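Local coordinates for paenibacillus xanthan lyase (Paenibacillus, PDB 6F2P), which probably removes the terminal mannose from the side chains of xanthan by beta-elimination, as expected of a xanthan lyase, at residues 404-407 against 408-411; 666-670 against 671-675; 800-803 against 804-807; 826-829 against 830-833; 867-870 against 871-875. All blocks are in the same frame, centred on the assembly; numbering follows the deposited sequence.

Overall arrangement
The five contacts are local and follow one another along the chain, none nested in or crossing another. Interaction 1 folds the loop that leads into strand 411-415 of the super-sandwich domain. Interaction 2 closes the hairpin of strands 667-669 and 672-674 in the following C-terminal beta-sandwich domain. The other three belong to a later beta-sandwich: interaction 3 binds calcium just before strand 806-813, interaction 4 turns the chain from strand 817-826 into 832-838, and interaction 5 joins strand 857-867 to 871-882. Strands 806-813, 832-838 and 871-882 share one sheet. Interactions 2 and 5 meet where Asn675 packs against Pro870 and Gly871, where the two sandwiches touch.

Interaction 1: residues 404-407 against 408-411; sequences GWHT and GDGM
His406 and Asp409 are the first and last residues of a type I beta turn, which overlaps another type I turn, Gly404 to Thr407, in His406 and Thr407. Asp409 N donates to His406 O at 3.1 Å, approaching from above the carbonyl plane. The side chains add a second link: His406 ND1 donates to Asp409 OD2 at 2.9 Å. The carboxylate oxygen lies near the imidazole plane at the ring edge, yet the ring meets it from above the carboxylate, the two planes being 63° apart. The far nitrogen, NE2, bonds to Thr444 O, so both ends of the ring are held and its rotation is fixed, while CB of Trp405 covers one face. Asp409 OD1 accepts hydrogen bonds from Gln446 NE2 and from a water that also donates to Trp405 O and accepts from Gly408 N. In the first turn, Gly404 O receives both N and OG1 of Thr407, OG1 at 2.8 Å in the carbonyl plane on a lone pair. The extended Met411 chain brings SD to 3.9 Å from Thr407 O. Beyond the paired turns, Gly410 and Met411 both face Ser385, the arrangement of a G1 beta bulge at the start of an edge strand.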
loop_
_atom_site.group_PDB
_atom_site.type_symbol
_atom_site.label_atom_id
_atom_site.label_comp_id
_atom_site.label_asym_id
_atom_site.label_seq_id
_atom_site.Cartn_x
_atom_site.Cartn_y
_atom_site.Cartn_z
ATOM N N GLY A 404 -22.809 -2.943 4.176
ATOM C CA GLY A 404 -21.533 -2.699 3.532
ATOM C C GLY A 404 -20.654 -3.932 3.426
ATOM O O GLY A 404 -19.466 -3.820 3.112
ATOM N N TRP A 405 -21.250 -5.099 3.669
ATOM C CA TRP A 405 -20.548 -6.389 3.761
ATOM C C TRP A 405 -19.395 -6.599 2.779
ATOM O O TRP A 405 -18.320 -7.049 3.168
ATOM C CB TRP A 405 -21.548 -7.542 3.599
ATOM C CG TRP A 405 -22.767 -7.423 4.478
ATOM C CD1 TRP A 405 -22.802 -7.423 5.848
ATOM C CD2 TRP A 405 -24.129 -7.288 4.045
ATOM N NE1 TRP A 405 -24.101 -7.291 6.287
ATOM C CE2 TRP A 405 -24.931 -7.213 5.199
ATOM C CE3 TRP A 405 -24.746 -7.228 2.789
ATOM C CZ2 TRP A 405 -26.312 -7.088 5.133
ATOM C CZ3 TRP A 405 -26.115 -7.101 2.728
ATOM C CH2 TRP A 405 -26.884 -7.032 3.888
ATOM N N HIS A 406 -19.624 -6.273 1.512
ATOM C CA HIS A 406 -18.670 -6.597 0.464
ATOM C C HIS A 406 -18.007 -5.369 -0.166
ATOM O O HIS A 406 -17.373 -5.477 -1.214
ATOM C CB HIS A 406 -19.354 -7.445 -0.614
ATOM C CG HIS A 406 -20.051 -8.654 -0.073
ATOM N ND1 HIS A 406 -19.377 -9.686 0.546
ATOM C CD2 HIS A 406 -21.363 -8.987 -0.042
ATOM C CE1 HIS A 406 -20.244 -10.610 0.925
ATOM N NE2 HIS A 406 -21.456 -10.209 0.583
ATOM N N THR A 407 -18.133 -4.210 0.475
ATOM C CA THR A 407 -17.597 -2.973 -0.096
ATOM C C THR A 407 -16.062 -2.933 -0.181
ATOM O O THR A 407 -15.497 -2.044 -0.821
ATOM C CB THR A 407 -18.117 -1.708 0.644
ATOM O OG1 THR A 407 -17.857 -1.817 2.049
ATOM C CG2 THR A 407 -19.606 -1.523 0.419
ATOM N N GLY A 408 -15.397 -3.893 0.461
ATOM C CA GLY A 408 -13.946 -3.998 0.412
ATOM C C GLY A 408 -13.460 -5.299 -0.223
ATOM O O GLY A 408 -12.279 -5.634 -0.150
ATOM N N ASP A 409 -14.368 -6.031 -0.859
ATOM C CA ASP A 409 -14.061 -7.368 -1.360
ATOM C C ASP A 409 -13.471 -7.317 -2.763
ATOM O O ASP A 409 -13.877 -8.071 -3.649
ATOM C CB ASP A 409 -15.325 -8.230 -1.363
ATOM C CG ASP A 409 -15.683 -8.749 0.012
ATOM O OD1 ASP A 409 -15.106 -8.264 1.015
ATOM O OD2 ASP A 409 -16.551 -9.644 0.091
ATOM N N GLY A 410 -12.501 -6.435 -2.959
ATOM C CA GLY A 410 -11.984 -6.194 -4.286
ATOM C C GLY A 410 -13.078 -5.585 -5.142
ATOM O O GLY A 410 -13.322 -6.025 -6.264
ATOM N N MET A 411 -13.746 -4.568 -4.611
ATOM C CA MET A 411 -14.808 -3.898 -5.344
ATOM C C MET A 411 -14.222 -2.907 -6.328
ATOM O O MET A 411 -13.231 -2.249 -6.036
ATOM C CB MET A 411 -15.744 -3.168 -4.384
ATOM C CG MET A 411 -16.950 -2.535 -5.051
ATOM S SD MET A 411 -17.920 -1.593 -3.862
ATOM C CE MET A 411 -19.096 -0.793 -4.965
HETATM O O HOH W 1 -15.993 -6.009 2.332
#

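Interaction 2: residues 666-670 against 671-675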
loop_
_atom_site.group_PDB
_atom_site.type_symbol
_atom_site.label_atom_id
_atom_site.label_comp_id
_atom_site.label_asym_id
_atom_site.label_seq_id
_atom_site.Cartn_x
_atom_site.Cartn_y
_atom_site.Cartn_z
ATOM N N PRO A 666 11.093 -18.872 -6.192
ATOM C CA PRO A 666 11.448 -18.480 -7.562
ATOM C C PRO A 666 10.343 -18.810 -8.562
ATOM O O PRO A 666 9.892 -19.952 -8.619
ATOM C CB PRO A 666 12.689 -19.324 -7.844
ATOM C CG PRO A 666 13.346 -19.425 -6.522
ATOM C CD PRO A 666 12.219 -19.537 -5.514
ATOM N N THR A 667 9.920 -17.807 -9.328
ATOM C CA THR A 667 8.775 -17.927 -10.227
ATOM C C THR A 667 9.010 -17.128 -11.507
ATOM O O THR A 667 9.437 -15.973 -11.449
ATOM C CB THR A 667 7.481 -17.430 -9.547
ATOM O OG1 THR A 667 7.238 -18.196 -8.362
ATOM C CG2 THR A 667 6.300 -17.583 -10.469
ATOM N N THR A 668 8.731 -17.740 -12.659
ATOM C CA THR A 668 9.011 -17.099 -13.941
ATOM C C THR A 668 7.760 -16.982 -14.808
ATOM O O THR A 668 7.085 -17.973 -15.064
ATOM C CB THR A 668 10.102 -17.875 -14.743
ATOM O OG1 THR A 668 11.305 -18.001 -13.964
ATOM C CG2 THR A 668 10.415 -17.179 -16.060
ATOM N N VAL A 669 7.460 -15.768 -15.260
ATOM C CA VAL A 669 6.410 -15.547 -16.253
ATOM C C VAL A 669 6.828 -14.412 -17.190
ATOM O O VAL A 669 7.382 -13.405 -16.747
ATOM C CB VAL A 669 5.038 -15.234 -15.604
ATOM C CG1 VAL A 669 5.102 -13.960 -14.790
ATOM C CG2 VAL A 669 3.940 -15.125 -16.671
ATOM N N GLY A 670 6.572 -14.577 -18.485
ATOM C CA GLY A 670 7.054 -13.616 -19.455
ATOM C C GLY A 670 8.575 -13.604 -19.411
ATOM O O GLY A 670 9.208 -14.655 -19.447
ATOM N N LEU A 671 9.161 -12.414 -19.326
ATOM C CA LEU A 671 10.610 -12.271 -19.230
ATOM C C LEU A 671 11.068 -12.208 -17.782
ATOM O O LEU A 671 12.263 -12.204 -17.505
ATOM C CB LEU A 671 11.066 -10.997 -19.949
ATOM C CG LEU A 671 10.614 -10.868 -21.409
ATOM C CD1 LEU A 671 11.159 -9.611 -22.031
ATOM C CD2 LEU A 671 11.015 -12.091 -22.227
ATOM N N VAL A 672 10.116 -12.164 -16.858
ATOM C CA VAL A 672 10.428 -11.791 -15.488
ATOM C C VAL A 672 10.437 -12.967 -14.520
ATOM O O VAL A 672 9.548 -13.823 -14.531
ATOM C CB VAL A 672 9.459 -10.706 -14.973
ATOM C CG1 VAL A 672 9.900 -10.199 -13.606
ATOM C CG2 VAL A 672 9.374 -9.558 -15.963
ATOM N N THR A 673 11.462 -12.996 -13.681
ATOM C CA THR A 673 11.541 -13.963 -12.608
ATOM C C THR A 673 11.597 -13.202 -11.292
ATOM O O THR A 673 12.325 -12.212 -11.178
ATOM C CB THR A 673 12.792 -14.865 -12.744
ATOM O OG1 THR A 673 12.706 -15.646 -13.949
ATOM C CG2 THR A 673 12.911 -15.797 -11.552
ATOM N N SER A 674 10.806 -13.646 -10.315
ATOM C CA SER A 674 10.863 -13.106 -8.960
ATOM C C SER A 674 10.973 -14.238 -7.959
ATOM O O SER A 674 10.363 -15.294 -8.135
ATOM C CB SER A 674 9.628 -12.261 -8.640
ATOM O OG SER A 674 9.618 -11.878 -7.271
ATOM N N ASN A 675 11.750 -14.014 -6.906
ATOM C CA ASN A 675 11.908 -15.020 -5.865
ATOM C C ASN A 675 11.050 -14.705 -4.644
ATOM O O ASN A 675 11.142 -15.383 -3.629
ATOM C CB ASN A 675 13.378 -15.148 -5.453
ATOM C CG ASN A 675 13.862 -13.966 -4.628
ATOM O OD1 ASN A 675 13.354 -12.854 -4.759
ATOM N ND2 ASN A 675 14.848 -14.203 -3.774
#
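Thr668 and Thr673 meet hydroxyl to hydroxyl in a tight beta hairpin whose two strands, 667-669 and 672-674, are joined by a type II' turn from Val669 to Val672. OG1 of one lies 2.7 Å from OG1 of the other in a hydrogen bond that either could donate. Both hydroxyls stand anti to their own carbonyl carbon (chi1 -56° in Thr668, -64° in Thr673), which points each across this non-hydrogen-bonded pair at the other. CG2 of Thr673 rests 3.5 Å from Thr667 O.

Two hydrogen-bonded pairs flank the threonines. Val669 and Val672 exchange bonds in both directions next to the turn, with Val669 N 2.9 Å from Val672 O, and Thr667 and Ser674 do the same farther out, where Ser674 N reaches Thr667 O at 2.9 Å. Gly670 has the positive phi (62°) expected at the second position of such a turn.

On the face opposite the threonine pair, Val669 and Val672 pack on Ile659 while Thr667 and Ser674 touch Phe661, both of strand 656-661 in the other sheet of the sandwich. Strand 672-674 pairs on its far side with strand 703-708. At the open end of the hairpin, Asn675 OD1 accepts a hydrogen bond from Tyr705 N.

Interaction 3: residues 800-803 against 804-807. With CA (calcium ion), chain D.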
loop_
_atom_site.group_PDB
_atom_site.type_symbol
_atom_site.label_atom_id
_atom_site.label_comp_id
_atom_site.label_asym_id
_atom_site.label_seq_id
_atom_site.Cartn_x
_atom_site.Cartn_y
_atom_site.Cartn_z
ATOM N N ASN A 800 16.029 -12.263 25.874
ATOM C CA ASN A 800 15.217 -13.467 25.983
ATOM C C ASN A 800 15.011 -13.949 27.415
ATOM O O ASN A 800 15.980 -14.118 28.161
ATOM C CB ASN A 800 15.818 -14.573 25.119
ATOM C CG ASN A 800 15.937 -14.164 23.659
ATOM O OD1 ASN A 800 16.165 -12.992 23.352
ATOM N ND2 ASN A 800 15.771 -15.124 22.753
ATOM N N ASN A 801 13.736 -14.157 27.769
ATOM C CA ASN A 801 13.287 -14.499 29.124
ATOM C C ASN A 801 13.335 -15.973 29.425
ATOM O O ASN A 801 13.621 -16.370 30.547
ATOM C CB ASN A 801 11.816 -14.116 29.326
ATOM C CG ASN A 801 11.562 -12.651 29.173
ATOM O OD1 ASN A 801 10.674 -12.248 28.421
ATOM N ND2 ASN A 801 12.317 -11.834 29.902
ATOM N N ALA A 802 12.991 -16.782 28.431
ATOM C CA ALA A 802 12.660 -18.175 28.677
ATOM C C ALA A 802 12.916 -19.053 27.464
ATOM O O ALA A 802 13.232 -18.563 26.383
ATOM C CB ALA A 802 11.202 -18.287 29.104
ATOM N N VAL A 803 12.773 -20.358 27.657
ATOM C CA VAL A 803 12.956 -21.324 26.587
ATOM C C VAL A 803 11.969 -21.039 25.453
ATOM O O VAL A 803 10.858 -20.571 25.698
ATOM C CB VAL A 803 12.821 -22.765 27.137
ATOM C CG1 VAL A 803 12.776 -23.791 26.022
ATOM C CG2 VAL A 803 13.965 -23.058 28.087
ATOM N N ASP A 804 12.419 -21.271 24.221
ATOM C CA ASP A 804 11.639 -21.049 23.003
ATOM C C ASP A 804 11.520 -19.583 22.559
ATOM O O ASP A 804 10.943 -19.289 21.508
ATOM C CB ASP A 804 10.274 -21.745 23.072
ATOM C CG ASP A 804 10.394 -23.247 22.960
ATOM O OD1 ASP A 804 11.377 -23.717 22.341
ATOM O OD2 ASP A 804 9.515 -23.958 23.484
ATOM N N ASP A 805 12.068 -18.672 23.358
ATOM C CA ASP A 805 12.232 -17.292 22.925
ATOM C C ASP A 805 13.209 -17.269 21.755
ATOM O O ASP A 805 14.196 -18.017 21.741
ATOM C CB ASP A 805 12.791 -16.428 24.055
ATOM C CG ASP A 805 11.714 -15.866 24.959
ATOM O OD1 ASP A 805 10.513 -15.956 24.613
ATOM O OD2 ASP A 805 12.084 -15.307 26.013
ATOM N N TYR A 806 12.944 -16.413 20.776
ATOM C CA TYR A 806 13.820 -16.344 19.619
ATOM C C TYR A 806 13.922 -14.937 19.055
ATOM O O TYR A 806 13.132 -14.057 19.399
ATOM C CB TYR A 806 13.347 -17.314 18.531
ATOM C CG TYR A 806 12.001 -16.962 17.949
ATOM C CD1 TYR A 806 11.897 -16.115 16.853
ATOM C CD2 TYR A 806 10.832 -17.481 18.494
ATOM C CE1 TYR A 806 10.668 -15.784 16.321
ATOM C CE2 TYR A 806 9.599 -17.160 17.965
ATOM C CZ TYR A 806 9.523 -16.309 16.880
ATOM O OH TYR A 806 8.299 -15.982 16.343
ATOM N N VAL A 807 14.924 -14.738 18.204
ATOM C CA VAL A 807 15.029 -13.554 17.363
ATOM C C VAL A 807 15.410 -14.048 15.974
ATOM O O VAL A 807 16.345 -14.835 15.822
ATOM C CB VAL A 807 16.101 -12.567 17.861
ATOM C CG1 VAL A 807 16.107 -11.307 16.999
ATOM C CG2 VAL A 807 15.885 -12.228 19.327
HETATM CA CA CA D . 9.944 -13.863 26.581
#
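Asn801 and Asp805 hold a calcium ion from the two sides of a short loop that closes in a type II beta turn, Ala802 to Asp805, just before strand 806-813. The metal bonds come from Asn801 OD1 and Asp805 OD2, the latter 2.6 Å from the ion, and Asp780 completes the protein ligands of this site.

The hydrogen bonds converge on the same carboxylate oxygen. Asn801 N donates to Asp805 OD2 at 2.7 Å, nearly in line with the C-O bond, whereas Ala802 N reaches that oxygen at 3.0 Å from above the carboxylate plane. Two backbone N-H groups thus grip a metal ligand and set its position, and together with the cation they probably offset much of its negative charge. Asp805 N returns a bond to Ala802 O at 3.2 Å across the turn. Asp804, at the third position of the turn, has the positive phi (77°) usual for type II.

In the packing, the side chains of Asn800 and Asp805 run antiparallel alongside each other, their amide and carboxylate planes 83° apart, with Asn800 CB 3.7 Å from Asp805 CB. Thr879 of the neighbouring strand 871-882 receives the Asn800 amide through its OG1. On the other side of that amide, Asn800 OD1 lies 4.1 Å from Val807 CG2.

Interaction 4: residues 826-829 against 830-833; sequences MKST and NSGI
Ser831 OG donates to Ser828 O at 2.8 Å, spanning the bend that carries the chain from strand 817-826 towards strand 832-838. The hydroxyl comes in tilted 32° from the carbonyl plane; with OG beside its own backbone N (chi1 -62°), it is turned back to the preceding residues. The same oxygen is also an acceptor: a water donates to Ser831 OG at 2.9 Å and to Met826 O at 3.0 Å, so Ser831 is tied directly to one carbonyl and through water to a second. With alanine in place of Ser831, Ser828 O would probably lose this donor and the bridging water one partner, leaving the bend less firmly tied. Ser828 OG approaches Asn830 O to 3.2 Å.

Around these polar groups the packing is light. Ser828 CB sits 3.6 Å from Ser831 OG, and Asn830 CB comes to 3.9 Å from Ser828 OG. The Asn830 amide leads away from the bend, its OD1 accepting a hydrogen bond from the backbone N of Lys890. A loop supplies Ser886, whose OG accepts a hydrogen bond from Ser831 N, while Ser828 touches Met892 of strand 891-900, placing the bend over the end of the sheet to which strand 817-826 belongs.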
loop_
_atom_site.group_PDB
_atom_site.type_symbol
_atom_site.label_atom_id
_atom_site.label_comp_id
_atom_site.label_asym_id
_atom_site.label_seq_id
_atom_site.Cartn_x
_atom_site.Cartn_y
_atom_site.Cartn_z
ATOM N N MET A 826 29.922 -12.162 22.141
ATOM C CA MET A 826 30.647 -11.485 23.212
ATOM C C MET A 826 30.350 -12.160 24.551
ATOM O O MET A 826 29.246 -12.678 24.769
ATOM C CB MET A 826 30.267 -10.011 23.266
ATOM C CG MET A 826 30.449 -9.284 21.955
ATOM S SD MET A 826 32.186 -9.145 21.525
ATOM C CE MET A 826 32.239 -10.245 20.131
ATOM N N LYS A 827 31.337 -12.166 25.444
ATOM C CA LYS A 827 31.149 -12.761 26.762
ATOM C C LYS A 827 30.148 -11.947 27.572
ATOM O O LYS A 827 30.185 -10.713 27.580
ATOM C CB LYS A 827 32.478 -12.860 27.522
ATOM C CG LYS A 827 32.372 -13.535 28.893
ATOM C CD LYS A 827 33.714 -13.537 29.615
ATOM C CE LYS A 827 33.594 -14.062 31.039
ATOM N NZ LYS A 827 34.888 -13.897 31.761
ATOM N N SER A 828 29.254 -12.649 28.251
ATOM C CA SER A 828 28.257 -12.016 29.092
ATOM C C SER A 828 27.911 -13.003 30.190
ATOM O O SER A 828 27.754 -14.195 29.929
ATOM C CB SER A 828 27.015 -11.668 28.266
ATOM O OG SER A 828 25.937 -11.224 29.073
ATOM N N THR A 829 27.798 -12.517 31.421
ATOM C CA THR A 829 27.479 -13.394 32.542
ATOM C C THR A 829 26.050 -13.922 32.409
ATOM O O THR A 829 25.654 -14.863 33.101
ATOM C CB THR A 829 27.688 -12.687 33.899
ATOM O OG1 THR A 829 27.032 -11.415 33.884
ATOM C CG2 THR A 829 29.176 -12.471 34.162
ATOM N N ASN A 830 25.292 -13.304 31.504
ATOM C CA ASN A 830 23.952 -13.746 31.149
ATOM C C ASN A 830 23.949 -14.260 29.716
ATOM O O ASN A 830 23.679 -13.503 28.785
ATOM C CB ASN A 830 22.974 -12.580 31.277
ATOM C CG ASN A 830 21.523 -13.024 31.299
ATOM O OD1 ASN A 830 21.175 -14.086 30.776
ATOM N ND2 ASN A 830 20.664 -12.205 31.906
ATOM N N SER A 831 24.269 -15.543 29.549
ATOM C CA SER A 831 24.319 -16.182 28.234
ATOM C C SER A 831 23.598 -17.525 28.248
ATOM O O SER A 831 24.025 -18.452 28.937
ATOM C CB SER A 831 25.770 -16.400 27.796
ATOM O OG SER A 831 26.466 -15.173 27.667
ATOM N N GLY A 832 22.519 -17.635 27.478
ATOM C CA GLY A 832 21.760 -18.873 27.419
ATOM C C GLY A 832 22.356 -19.902 26.472
ATOM O O GLY A 832 23.533 -19.827 26.108
ATOM N N ILE A 833 21.535 -20.875 26.086
ATOM C CA ILE A 833 21.914 -21.887 25.104
ATOM C C ILE A 833 21.029 -21.730 23.878
ATOM O O ILE A 833 19.803 -21.798 23.981
ATOM C CB ILE A 833 21.718 -23.318 25.641
ATOM C CG1 ILE A 833 22.576 -23.552 26.888
ATOM C CG2 ILE A 833 22.027 -24.339 24.557
ATOM C CD1 ILE A 833 22.413 -24.923 27.475
HETATM O O HOH W 2 26.424 -13.444 25.292
#

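Interaction 5: residues 867-870 against 871-875; sequences FTSP and GSYLF
Tyr873 reaches back from strand 871-882 to the connection it has just left, its ring laid against Phe867. From CB the chain turns to put CG beside the backbone N (chi1 -72°), and CG is already 3.6 Å from Phe867 CD2. Farther out, CD2 and CE2 on one side and CD1 and CE1 on the other lie around that same Phe867 carbon, which stands 3.3 Å above the centre of the tyrosine ring. This is a T-shaped stack, the edge of Phe867 directed at the face of Tyr873, with planes at 86° and centroids 4.7 Å apart. At the tip, CZ lies under Phe867 CB at 3.8 Å, and OH donates to Ser869 O at the ring edge; the modelled bond is very short and its exact length doubtful. A leucine in this place would probably leave Ser869 O without that donor and the edge of Phe867 without an aromatic face to meet. Phe867 continues the cluster through CZ, 3.9 Å from Phe875 CZ.

Phe867 and Phe875 also touch Ile838 of strand 832-838, which with strand 806-813 flanks strand 871-882. Since strand 857-867 belongs to the facing sheet, the aromatic cluster lies between the two sheets of the sandwich, at the connection that passes from one to the other.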
loop_
_atom_site.group_PDB
_atom_site.type_symbol
_atom_site.label_atom_id
_atom_site.label_comp_id
_atom_site.label_asym_id
_atom_site.label_seq_id
_atom_site.Cartn_x
_atom_site.Cartn_y
_atom_site.Cartn_z
ATOM N N PHE A 867 22.613 -23.151 0.577
ATOM C CA PHE A 867 21.811 -22.075 0.016
ATOM C C PHE A 867 21.816 -22.231 -1.491
ATOM O O PHE A 867 22.785 -21.867 -2.158
ATOM C CB PHE A 867 22.385 -20.718 0.410
ATOM C CG PHE A 867 22.605 -20.559 1.894
ATOM C CD1 PHE A 867 23.744 -21.078 2.506
ATOM C CD2 PHE A 867 21.673 -19.886 2.679
ATOM C CE1 PHE A 867 23.947 -20.931 3.874
ATOM C CE2 PHE A 867 21.871 -19.736 4.047
ATOM C CZ PHE A 867 23.011 -20.258 4.644
ATOM N N THR A 868 20.725 -22.784 -2.015
ATOM C CA THR A 868 20.652 -23.209 -3.411
ATOM C C THR A 868 20.572 -22.023 -4.357
ATOM O O THR A 868 21.102 -22.060 -5.468
ATOM C CB THR A 868 19.426 -24.110 -3.646
ATOM O OG1 THR A 868 18.230 -23.370 -3.370
ATOM C CG2 THR A 868 19.475 -25.330 -2.731
ATOM N N SER A 869 19.909 -20.965 -3.901
ATOM C CA SER A 869 19.705 -19.766 -4.700
ATOM C C SER A 869 20.118 -18.534 -3.897
ATOM O O SER A 869 20.050 -18.536 -2.664
ATOM C CB SER A 869 18.234 -19.657 -5.118
ATOM O OG SER A 869 17.386 -19.706 -3.985
ATOM N N PRO A 870 20.559 -17.476 -4.591
ATOM C CA PRO A 870 20.956 -16.260 -3.889
ATOM C C PRO A 870 19.709 -15.472 -3.514
ATOM O O PRO A 870 18.756 -15.411 -4.298
ATOM C CB PRO A 870 21.766 -15.509 -4.942
ATOM C CG PRO A 870 21.158 -15.923 -6.234
ATOM C CD PRO A 870 20.693 -17.342 -6.052
ATOM N N GLY A 871 19.714 -14.887 -2.323
ATOM C CA GLY A 871 18.595 -14.095 -1.872
ATOM C C GLY A 871 18.574 -14.022 -0.366
ATOM O O GLY A 871 19.570 -14.332 0.289
ATOM N N SER A 872 17.433 -13.621 0.184
ATOM C CA SER A 872 17.298 -13.483 1.623
ATOM C C SER A 872 17.028 -14.827 2.295
ATOM O O SER A 872 16.341 -15.688 1.739
ATOM C CB SER A 872 16.194 -12.477 1.956
ATOM O OG SER A 872 16.528 -11.187 1.468
ATOM N N TYR A 873 17.599 -15.005 3.483
ATOM C CA TYR A 873 17.361 -16.197 4.288
ATOM C C TYR A 873 17.103 -15.789 5.730
ATOM O O TYR A 873 17.686 -14.827 6.225
ATOM C CB TYR A 873 18.550 -17.161 4.210
ATOM C CG TYR A 873 18.682 -17.856 2.872
ATOM C CD1 TYR A 873 19.272 -17.217 1.788
ATOM C CD2 TYR A 873 18.218 -19.153 2.695
ATOM C CE1 TYR A 873 19.384 -17.840 0.568
ATOM C CE2 TYR A 873 18.332 -19.791 1.475
ATOM C CZ TYR A 873 18.917 -19.130 0.416
ATOM O OH TYR A 873 19.033 -19.762 -0.803
ATOM N N LEU A 874 16.222 -16.512 6.406
ATOM C CA LEU A 874 15.909 -16.188 7.785
ATOM C C LEU A 874 16.754 -17.018 8.753
ATOM O O LEU A 874 16.605 -18.240 8.847
ATOM C CB LEU A 874 14.419 -16.387 8.062
ATOM C CG LEU A 874 13.449 -15.713 7.091
ATOM C CD1 LEU A 874 12.040 -16.261 7.315
ATOM C CD2 LEU A 874 13.487 -14.197 7.255
ATOM N N PHE A 875 17.646 -16.334 9.464
ATOM C CA PHE A 875 18.485 -16.953 10.479
ATOM C C PHE A 875 17.838 -16.730 11.838
ATOM O O PHE A 875 17.795 -15.602 12.334
ATOM C CB PHE A 875 19.877 -16.312 10.488
ATOM C CG PHE A 875 20.757 -16.706 9.328
ATOM C CD1 PHE A 875 20.373 -16.459 8.023
ATOM C CD2 PHE A 875 22.001 -17.274 9.556
ATOM C CE1 PHE A 875 21.199 -16.802 6.967
ATOM C CE2 PHE A 875 22.826 -17.616 8.513
ATOM C CZ PHE A 875 22.430 -17.380 7.215
#